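Local structure of integrase (Bovine immunodeficiency virus, 3KKS) at residues V28-I33 and A118-A123; V32-E35 and L39-A42; K129-G132 and T138-E141. The protein probably catalyses, through this catalytic core domain of the retroviral integrase, the insertion of viral DNA into the DNA of the host cell. All coordinates share one frame; numbering follows the deposited sequence.

Contacts 1 and 2 illustrate how helices pack on the mixed sheet of an RNase H-like core, contact 3 how one helix turns into the next. Contacts 1 and 2 both use strand 28-33, an outermost strand of the sheet within this chain, and share Val32 and Ile33; their centres lie about 13 Å apart. Contact 1 joins the strand to helix 116-129, contact 2 its end to helix 38-51. Contact 3 closes the turn from helix 116-129 into helix 139-148, its centre about 16 Å from that of contact 1. Contacts 2 and 3 lie on opposite sides of the chain's centre, about 27 Å between centres.

Contact 1: residues V28-I33 and A118-A123; sequences VEAQVI and AALSLA
Strand 28-33 and helix segment 118-123 run antiparallel, their axes 8.9 Å apart at the closest approach and 175° between their directions, with Ala30 and Leu120 nearest in register. At that separation a single leucine can bridge the gap, and Leu120 does so: it supplies every contact from the helix side. Its CG stands anti to the backbone N (chi1 178°), which extends the side chain from the helix toward the strand, where its two methyls divide the work. CD1 meets the methyl of Ala30, with CB of Ala30 3.9 Å from CD1 of Leu120. CD2 also reaches Ala30 CB but lies chiefly against the strand backbone, 3.8 Å from N of Gln31, and so rests on the peptide link between Ala30 and Gln31.

The second apolar side chain stands further along the strand. Val32 turns its CG2 branch to the leucine, CG2 of Val32 lying 4.0 Å from CD2 of Leu120, and the two side chains meet obliquely. CG2 is the branch beside the backbone N, whereas CG1 takes the position anti to it (chi1 174°). No hydrogen bond spans the two segments; the contact is apolar, and the small side chain of Ala30 lets the leucine methyls come close to the strand.

Neighbouring elements complete the setting. Ile17 of strand 15-22 touches both Ala30 and Leu120, while Leu124, one turn further along the helix, also packs on Ala30. Ala123 touches Arg105 and Leu106 of helix 89-109. A helix laid along an outermost strand of the sheet fits the alpha/beta layering of the RNase H-like fold, to which the retroviral integrase core belongs, and here one leucine makes the bridge.

Contact 2: residues V32-E35 and L39-A42; sequences VIPE and LQVA
Gln40 meets all three residues of 32-35 that take part, Ile33, Pro34 and Glu35, and has by far the most surface buried here. Its side chain leaves the helix beside the backbone N and then bends at chi2 (-49°), which turns the amide toward the CD-CG side of the proline ring. The two side chains cross at about a right angle. CD of Pro34 lies 3.4 Å from OE1 of Gln40 and 3.7 Å from CD of Gln40, with the proline CG somewhat farther off, so the carbonyl end of the amide is the part that meets the ring.

Ile33 makes a looser apolar approach deeper in the contact, its CB 4.2 Å from CB of Gln40. That beta carbon faces the helix and does the touching itself. Backbone pairing of Ile33 with Ile16 ties this end of the strand to the adjoining strand 15-22.

Glu35 takes part through its main chain: its carbonyl O approaches the aliphatic part of the glutamine, 3.2 Å from CG of Gln40 and 3.6 Å from CB of Gln40. No hydrogen bond joins the two segments; the glutamine meets 32-35 by close packing. Elsewhere on the helix, Val41 and Ala42 touch Ile70 of helix 68-76. A short connection carrying the chain from sheet strand 28-33 into helix 38-51 is the beta-to-alpha turn of the RNase H-like integrase core.

Contact 3: residues K129-G132 and T138-E141; sequences KKRG and TPYE
A capping box opens helix 139-148, and the chain leaving helix 116-129 packs against it. Thr138 is the N-cap: N of Glu141 donates to OG1 of Thr138 over 2.9 Å, although the place of that hydroxyl is less sure in the model. The reciprocal bond, from N of Thr138 to OE1 of Glu141, is modelled very short at 2.5 Å, so its detail is doubtful.

Across the contact, the carbonyl O of Arg131 receives a CA-H...O approach from Thr138, with CA of Thr138 3.2 Å from O of Arg131. The same oxygen lies 3.4 Å from CD of Pro139, and CG2 of Thr138 touches both that oxygen and O of Lys129. The arginine chain, bent at chi2 and chi3, crosses the proline at about a right angle, with NH1 of Arg131 3.9 Å from CG of Pro139. The guanidinium finds its stronger partners elsewhere, NH1 bonding to O of Leu127 and NH2 forming a salt bridge with Asp101.

Lys129 and Tyr140 lie side by side and point the same way. The lysine is extended beyond CG, which carries its CE over the centre of one ring face, 3.8 Å from the centroid of the Tyr140 ring in a CH-pi contact. The ammonium continues over that face, NZ of Lys129 being 4.8 Å from the centroid of the Tyr140 ring, within cation-pi range.

The chemistry implies a surface junction without hydrogen bonds between its two segments, in which carbonyl-to-CH approaches line the meeting of the turn and the capped helix start and the tyrosine's pi cloud probably helps to stabilise the lysine charge.

Contact 1: residues V28-I33 and A118-A123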
ATOM      1  N   VAL A  28       2.145  -5.278   1.861  1.00 22.46           N
ATOM      2  CA  VAL A  28       1.153  -4.229   2.034  1.00 22.23           C
ATOM      3  C   VAL A  28       1.594  -3.151   3.003  1.00 23.56           C
ATOM      4  O   VAL A  28       2.205  -3.439   4.035  1.00 24.78           O
ATOM      5  CB  VAL A  28      -0.185  -4.795   2.561  1.00 21.76           C
ATOM      6  CG1 VAL A  28      -1.240  -3.675   2.621  1.00 20.94           C
ATOM      7  CG2 VAL A  28      -0.663  -5.928   1.666  1.00 19.69           C
ATOM      8  N   GLU A  29       1.285  -1.908   2.647  1.00 24.16           N
ATOM      9  CA  GLU A  29       1.571  -0.744   3.476  1.00 23.55           C
ATOM     10  C   GLU A  29       0.273   0.038   3.551  1.00 23.61           C
ATOM     11  O   GLU A  29      -0.417   0.194   2.543  1.00 24.03           O
ATOM     12  CB  GLU A  29       2.646   0.128   2.855  1.00 27.66           C
ATOM     13  CG  GLU A  29       3.955   0.068   3.594  1.00 32.61           C
ATOM     14  CD  GLU A  29       3.782   0.158   5.103  1.00 37.31           C
ATOM     15  OE1 GLU A  29       3.073   1.075   5.585  1.00 36.96           O
ATOM     16  OE2 GLU A  29       4.366  -0.696   5.806  1.00 39.55           O
ATOM     17  N   ALA A  30      -0.074   0.516   4.737  1.00 21.42           N
ATOM     18  CA  ALA A  30      -1.317   1.259   4.899  1.00 23.26           C
ATOM     19  C   ALA A  30      -1.149   2.286   5.993  1.00 23.79           C
ATOM     20  O   ALA A  30      -0.254   2.165   6.828  1.00 23.43           O
ATOM     21  CB  ALA A  30      -2.472   0.303   5.239  1.00 19.36           C
ATOM     22  N   GLN A  31      -2.023   3.284   5.998  1.00 24.64           N
ATOM     23  CA  GLN A  31      -1.933   4.350   6.986  1.00 26.95           C
ATOM     24  C   GLN A  31      -3.305   4.985   7.145  1.00 25.44           C
ATOM     25  O   GLN A  31      -3.986   5.225   6.153  1.00 25.30           O
ATOM     26  CB  GLN A  31      -0.955   5.416   6.483  1.00 29.41           C
ATOM     27  CG  GLN A  31      -0.021   5.983   7.521  1.00 39.77           C
ATOM     28  CD  GLN A  31       1.248   5.164   7.673  1.00 43.24           C
ATOM     29  OE1 GLN A  31       1.210   3.993   8.048  1.00 46.28           O
ATOM     30  NE2 GLN A  31       2.383   5.781   7.380  1.00 45.44           N
ATOM     31  N   VAL A  32      -3.721   5.244   8.379  1.00 25.40           N
ATOM     32  CA  VAL A  32      -5.006   5.902   8.603  1.00 26.55           C
ATOM     33  C   VAL A  32      -4.810   7.386   8.283  1.00 27.18           C
ATOM     34  O   VAL A  32      -3.783   7.959   8.637  1.00 28.35           O
ATOM     35  CB  VAL A  32      -5.456   5.817  10.077  1.00 25.58           C
ATOM     36  CG1 VAL A  32      -6.720   6.654  10.274  1.00 26.95           C
ATOM     37  CG2 VAL A  32      -5.705   4.381  10.473  1.00 23.59           C
ATOM     38  N   ILE A  33      -5.776   8.011   7.619  1.00 27.92           N
ATOM     39  CA  ILE A  33      -5.652   9.439   7.313  1.00 29.60           C
ATOM     40  C   ILE A  33      -6.895  10.230   7.767  1.00 32.12           C
ATOM     41  O   ILE A  33      -8.012   9.708   7.760  1.00 29.42           O
ATOM     42  CB  ILE A  33      -5.396   9.672   5.808  1.00 28.88           C
ATOM     43  CG1 ILE A  33      -6.487   9.014   4.976  1.00 25.27           C
ATOM     44  CG2 ILE A  33      -4.023   9.108   5.419  1.00 28.79           C
ATOM     45  CD1 ILE A  33      -6.322   9.238   3.511  1.00 28.08           C
ATOM     46  N   ALA A 118      -3.577   0.950  15.866  1.00 20.98           N
ATOM     47  CA  ALA A 118      -2.824  -0.166  16.428  1.00 21.26           C
ATOM     48  C   ALA A 118      -3.334  -1.460  15.779  1.00 22.09           C
ATOM     49  O   ALA A 118      -2.571  -2.399  15.547  1.00 19.72           O
ATOM     50  CB  ALA A 118      -3.011  -0.230  17.934  1.00 19.67           C
ATOM     51  N   ALA A 119      -4.631  -1.510  15.496  1.00 20.22           N
ATOM     52  CA  ALA A 119      -5.208  -2.684  14.850  1.00 20.56           C
ATOM     53  C   ALA A 119      -4.650  -2.820  13.430  1.00 19.52           C
ATOM     54  O   ALA A 119      -4.402  -3.932  12.963  1.00 19.38           O
ATOM     55  CB  ALA A 119      -6.729  -2.576  14.805  1.00 20.71           C
ATOM     56  N   LEU A 120      -4.453  -1.689  12.755  1.00 18.08           N
ATOM     57  CA  LEU A 120      -3.929  -1.682  11.387  1.00 19.45           C
ATOM     58  C   LEU A 120      -2.478  -2.180  11.351  1.00 19.16           C
ATOM     59  O   LEU A 120      -2.086  -2.941  10.467  1.00 17.94           O
ATOM     60  CB  LEU A 120      -4.022  -0.265  10.782  1.00 16.88           C
ATOM     61  CG  LEU A 120      -3.460  -0.120   9.356  1.00 17.13           C
ATOM     62  CD1 LEU A 120      -4.159  -1.105   8.426  1.00 15.31           C
ATOM     63  CD2 LEU A 120      -3.650   1.307   8.846  1.00 15.80           C
ATOM     64  N   SER A 121      -1.680  -1.744  12.317  1.00 20.33           N
ATOM     65  CA  SER A 121      -0.289  -2.177  12.412  1.00 20.68           C
ATOM     66  C   SER A 121      -0.211  -3.696  12.553  1.00 20.55           C
ATOM     67  O   SER A 121       0.564  -4.356  11.862  1.00 22.21           O
ATOM     68  CB  SER A 121       0.389  -1.526  13.624  1.00 20.62           C
ATOM     69  OG  SER A 121       0.717  -0.177  13.358  1.00 22.90           O
ATOM     70  N   LEU A 122      -1.004  -4.256  13.456  1.00 19.73           N
ATOM     71  CA  LEU A 122      -0.983  -5.704  13.648  1.00 20.19           C
ATOM     72  C   LEU A 122      -1.491  -6.431  12.407  1.00 19.95           C
ATOM     73  O   LEU A 122      -1.021  -7.520  12.085  1.00 20.28           O
ATOM     74  CB  LEU A 122      -1.831  -6.100  14.853  1.00 18.30           C
ATOM     75  CG  LEU A 122      -1.334  -5.698  16.242  1.00 22.27           C
ATOM     76  CD1 LEU A 122      -2.355  -6.180  17.269  1.00 20.53           C
ATOM     77  CD2 LEU A 122       0.023  -6.317  16.530  1.00 23.78           C
ATOM     78  N   ALA A 123      -2.460  -5.833  11.721  1.00 17.08           N
ATOM     79  CA  ALA A 123      -3.006  -6.439  10.515  1.00 19.46           C
ATOM     80  C   ALA A 123      -1.936  -6.492   9.421  1.00 21.18           C
ATOM     81  O   ALA A 123      -1.892  -7.446   8.644  1.00 22.43           O
ATOM     82  CB  ALA A 123      -4.217  -5.651  10.024  1.00 17.87           C
TER

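Contact 2: residues V32-E35 and L39-A42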
ATOM      1  N   VAL A  32      -3.721   5.244   8.379  1.00 25.40           N
ATOM      2  CA  VAL A  32      -5.006   5.902   8.603  1.00 26.55           C
ATOM      3  C   VAL A  32      -4.810   7.386   8.283  1.00 27.18           C
ATOM      4  O   VAL A  32      -3.783   7.959   8.637  1.00 28.35           O
ATOM      5  CB  VAL A  32      -5.456   5.817  10.077  1.00 25.58           C
ATOM      6  CG1 VAL A  32      -6.720   6.654  10.274  1.00 26.95           C
ATOM      7  CG2 VAL A  32      -5.705   4.381  10.473  1.00 23.59           C
ATOM      8  N   ILE A  33      -5.776   8.011   7.619  1.00 27.92           N
ATOM      9  CA  ILE A  33      -5.652   9.439   7.313  1.00 29.60           C
ATOM     10  C   ILE A  33      -6.895  10.230   7.767  1.00 32.12           C
ATOM     11  O   ILE A  33      -8.012   9.708   7.760  1.00 29.42           O
ATOM     12  CB  ILE A  33      -5.396   9.672   5.808  1.00 28.88           C
ATOM     13  CG1 ILE A  33      -6.487   9.014   4.976  1.00 25.27           C
ATOM     14  CG2 ILE A  33      -4.023   9.108   5.419  1.00 28.79           C
ATOM     15  CD1 ILE A  33      -6.322   9.238   3.511  1.00 28.08           C
ATOM     16  N   PRO A  34      -6.702  11.499   8.176  1.00 33.60           N
ATOM     17  CA  PRO A  34      -7.756  12.404   8.650  1.00 36.22           C
ATOM     18  C   PRO A  34      -8.881  12.649   7.656  1.00 37.95           C
ATOM     19  O   PRO A  34     -10.051  12.728   8.033  1.00 38.81           O
ATOM     20  CB  PRO A  34      -6.991  13.690   8.959  1.00 37.46           C
ATOM     21  CG  PRO A  34      -5.639  13.209   9.321  1.00 35.84           C
ATOM     22  CD  PRO A  34      -5.392  12.165   8.257  1.00 35.48           C
ATOM     23  N   GLU A  35      -8.519  12.775   6.386  1.00 39.43           N
ATOM     24  CA  GLU A  35      -9.490  13.022   5.331  1.00 40.24           C
ATOM     25  C   GLU A  35      -8.845  12.740   3.980  1.00 40.35           C
ATOM     26  O   GLU A  35      -7.618  12.788   3.851  1.00 41.86           O
ATOM     27  CB  GLU A  35      -9.965  14.474   5.402  1.00 40.65           C
ATOM     28  CG  GLU A  35      -8.836  15.489   5.537  1.00 42.25           C
ATOM     29  CD  GLU A  35      -9.332  16.929   5.572  1.00 44.14           C
ATOM     30  OE1 GLU A  35      -8.497  17.840   5.763  1.00 45.25           O
ATOM     31  OE2 GLU A  35     -10.550  17.156   5.406  1.00 45.81           O
ATOM     32  N   LEU A  39      -3.121  16.453   0.172  1.00 30.81           N
ATOM     33  CA  LEU A  39      -2.113  16.714   1.187  1.00 30.31           C
ATOM     34  C   LEU A  39      -1.821  15.448   1.986  1.00 29.77           C
ATOM     35  O   LEU A  39      -0.666  15.094   2.196  1.00 29.81           O
ATOM     36  CB  LEU A  39      -2.583  17.846   2.113  1.00 30.74           C
ATOM     37  CG  LEU A  39      -1.692  18.329   3.269  1.00 29.97           C
ATOM     38  CD1 LEU A  39      -1.896  17.454   4.476  1.00 35.19           C
ATOM     39  CD2 LEU A  39      -0.241  18.346   2.853  1.00 29.57           C
ATOM     40  N   GLN A  40      -2.867  14.764   2.428  1.00 29.82           N
ATOM     41  CA  GLN A  40      -2.673  13.535   3.182  1.00 29.13           C
ATOM     42  C   GLN A  40      -1.994  12.514   2.281  1.00 27.73           C
ATOM     43  O   GLN A  40      -1.010  11.889   2.678  1.00 30.08           O
ATOM     44  CB  GLN A  40      -4.005  12.988   3.684  1.00 28.32           C
ATOM     45  CG  GLN A  40      -4.697  13.902   4.674  1.00 31.93           C
ATOM     46  CD  GLN A  40      -3.769  14.368   5.767  1.00 32.58           C
ATOM     47  OE1 GLN A  40      -3.003  13.581   6.327  1.00 32.15           O
ATOM     48  NE2 GLN A  40      -3.831  15.657   6.083  1.00 34.93           N
ATOM     49  N   VAL A  41      -2.501  12.357   1.062  1.00 26.13           N
ATOM     50  CA  VAL A  41      -1.904  11.411   0.132  1.00 25.67           C
ATOM     51  C   VAL A  41      -0.408  11.675  -0.053  1.00 25.83           C
ATOM     52  O   VAL A  41       0.391  10.740  -0.082  1.00 27.02           O
ATOM     53  CB  VAL A  41      -2.606  11.444  -1.235  1.00 24.89           C
ATOM     54  CG1 VAL A  41      -1.803  10.637  -2.260  1.00 22.77           C
ATOM     55  CG2 VAL A  41      -4.004  10.846  -1.100  1.00 26.87           C
ATOM     56  N   ALA A  42      -0.029  12.945  -0.170  1.00 25.21           N
ATOM     57  CA  ALA A  42       1.373  13.313  -0.339  1.00 23.81           C
ATOM     58  C   ALA A  42       2.187  12.871   0.871  1.00 24.32           C
ATOM     59  O   ALA A  42       3.304  12.376   0.732  1.00 26.31           O
ATOM     60  CB  ALA A  42       1.496  14.812  -0.530  1.00 23.16           C
TER

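Contact 3: residues K129-G132 and T138-E141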
ATOM      1  N   LYS A 129       4.430 -10.513   7.480  1.00 26.11           N
ATOM      2  CA  LYS A 129       5.393 -11.347   8.171  1.00 26.66           C
ATOM      3  C   LYS A 129       4.883 -12.642   8.786  1.00 27.33           C
ATOM      4  O   LYS A 129       5.686 -13.454   9.236  1.00 27.15           O
ATOM      5  CB  LYS A 129       6.048 -10.530   9.280  1.00 27.37           C
ATOM      6  CG  LYS A 129       6.715  -9.245   8.824  1.00 30.15           C
ATOM      7  CD  LYS A 129       7.253  -8.482  10.026  1.00 30.68           C
ATOM      8  CE  LYS A 129       8.249  -7.423   9.615  1.00 31.49           C
ATOM      9  NZ  LYS A 129       8.776  -6.725  10.817  1.00 35.26           N
ATOM     10  N   LYS A 130       3.573 -12.859   8.818  1.00 26.83           N
ATOM     11  CA  LYS A 130       3.076 -14.073   9.460  1.00 27.39           C
ATOM     12  C   LYS A 130       2.357 -15.077   8.578  1.00 28.41           C
ATOM     13  O   LYS A 130       1.548 -15.869   9.056  1.00 29.89           O
ATOM     14  CB  LYS A 130       2.199 -13.684  10.652  1.00 26.88           C
ATOM     15  CG  LYS A 130       2.994 -12.978  11.742  1.00 28.34           C
ATOM     16  CD  LYS A 130       2.109 -12.447  12.842  1.00 33.09           C
ATOM     17  CE  LYS A 130       2.948 -11.954  14.013  1.00 35.67           C
ATOM     18  NZ  LYS A 130       2.120 -11.230  15.025  1.00 37.99           N
ATOM     19  N   ARG A 131       2.657 -15.046   7.288  1.00 28.57           N
ATOM     20  CA  ARG A 131       2.067 -15.979   6.343  1.00 30.00           C
ATOM     21  C   ARG A 131       3.117 -16.230   5.273  1.00 31.54           C
ATOM     22  O   ARG A 131       3.894 -15.337   4.926  1.00 30.14           O
ATOM     23  CB  ARG A 131       0.797 -15.393   5.721  1.00 29.77           C
ATOM     24  CG  ARG A 131       1.034 -14.139   4.927  1.00 31.22           C
ATOM     25  CD  ARG A 131      -0.073 -13.144   5.157  1.00 35.13           C
ATOM     26  NE  ARG A 131      -1.132 -13.223   4.161  1.00 36.07           N
ATOM     27  CZ  ARG A 131      -1.215 -12.448   3.084  1.00 34.33           C
ATOM     28  NH1 ARG A 131      -0.297 -11.527   2.847  1.00 33.47           N
ATOM     29  NH2 ARG A 131      -2.238 -12.578   2.254  1.00 32.94           N
ATOM     30  N   GLY A 132       3.156 -17.456   4.772  1.00 33.52           N
ATOM     31  CA  GLY A 132       4.117 -17.796   3.745  1.00 36.06           C
ATOM     32  C   GLY A 132       3.404 -18.143   2.460  1.00 37.78           C
ATOM     33  O   GLY A 132       2.181 -18.287   2.428  1.00 38.94           O
ATOM     34  N   THR A 138       7.633 -15.242   3.346  1.00 28.61           N
ATOM     35  CA  THR A 138       6.669 -14.212   3.715  1.00 26.61           C
ATOM     36  C   THR A 138       6.782 -13.079   2.698  1.00 25.77           C
ATOM     37  O   THR A 138       7.840 -12.878   2.097  1.00 26.89           O
ATOM     38  CB  THR A 138       6.978 -13.595   5.093  1.00 26.46           C
ATOM     39  OG1 THR A 138       8.201 -12.848   5.017  1.00 26.72           O
ATOM     40  CG2 THR A 138       7.105 -14.671   6.145  1.00 23.80           C
ATOM     41  N   PRO A 139       5.692 -12.327   2.484  1.00 24.46           N
ATOM     42  CA  PRO A 139       5.734 -11.220   1.531  1.00 25.30           C
ATOM     43  C   PRO A 139       6.886 -10.285   1.876  1.00 26.29           C
ATOM     44  O   PRO A 139       7.505  -9.689   0.999  1.00 27.97           O
ATOM     45  CB  PRO A 139       4.376 -10.556   1.725  1.00 24.57           C
ATOM     46  CG  PRO A 139       3.491 -11.726   2.039  1.00 22.79           C
ATOM     47  CD  PRO A 139       4.329 -12.504   3.023  1.00 23.42           C
ATOM     48  N   TYR A 140       7.168 -10.171   3.167  1.00 27.13           N
ATOM     49  CA  TYR A 140       8.244  -9.320   3.647  1.00 28.43           C
ATOM     50  C   TYR A 140       9.602  -9.829   3.173  1.00 29.44           C
ATOM     51  O   TYR A 140      10.461  -9.037   2.770  1.00 30.96           O
ATOM     52  CB  TYR A 140       8.227  -9.278   5.170  1.00 28.30           C
ATOM     53  CG  TYR A 140       9.222  -8.317   5.758  1.00 30.77           C
ATOM     54  CD1 TYR A 140       8.935  -6.955   5.844  1.00 31.92           C
ATOM     55  CD2 TYR A 140      10.450  -8.767   6.246  1.00 31.67           C
ATOM     56  CE1 TYR A 140       9.847  -6.062   6.404  1.00 33.20           C
ATOM     57  CE2 TYR A 140      11.371  -7.888   6.805  1.00 32.60           C
ATOM     58  CZ  TYR A 140      11.062  -6.535   6.888  1.00 34.00           C
ATOM     59  OH  TYR A 140      11.949  -5.662   7.489  1.00 34.77           O
ATOM     60  N   GLU A 141       9.795 -11.145   3.225  1.00 29.43           N
ATOM     61  CA  GLU A 141      11.058 -11.753   2.800  1.00 31.25           C
ATOM     62  C   GLU A 141      11.254 -11.580   1.303  1.00 30.75           C
ATOM     63  O   GLU A 141      12.359 -11.319   0.838  1.00 31.56           O
ATOM     64  CB  GLU A 141      11.086 -13.246   3.147  1.00 32.18           C
ATOM     65  CG  GLU A 141      10.921 -13.535   4.630  1.00 37.32           C
ATOM     66  CD  GLU A 141      10.752 -15.012   4.931  1.00 40.10           C
ATOM     67  OE1 GLU A 141       9.946 -15.679   4.248  1.00 41.53           O
ATOM     68  OE2 GLU A 141      11.416 -15.506   5.863  1.00 43.55           O
TER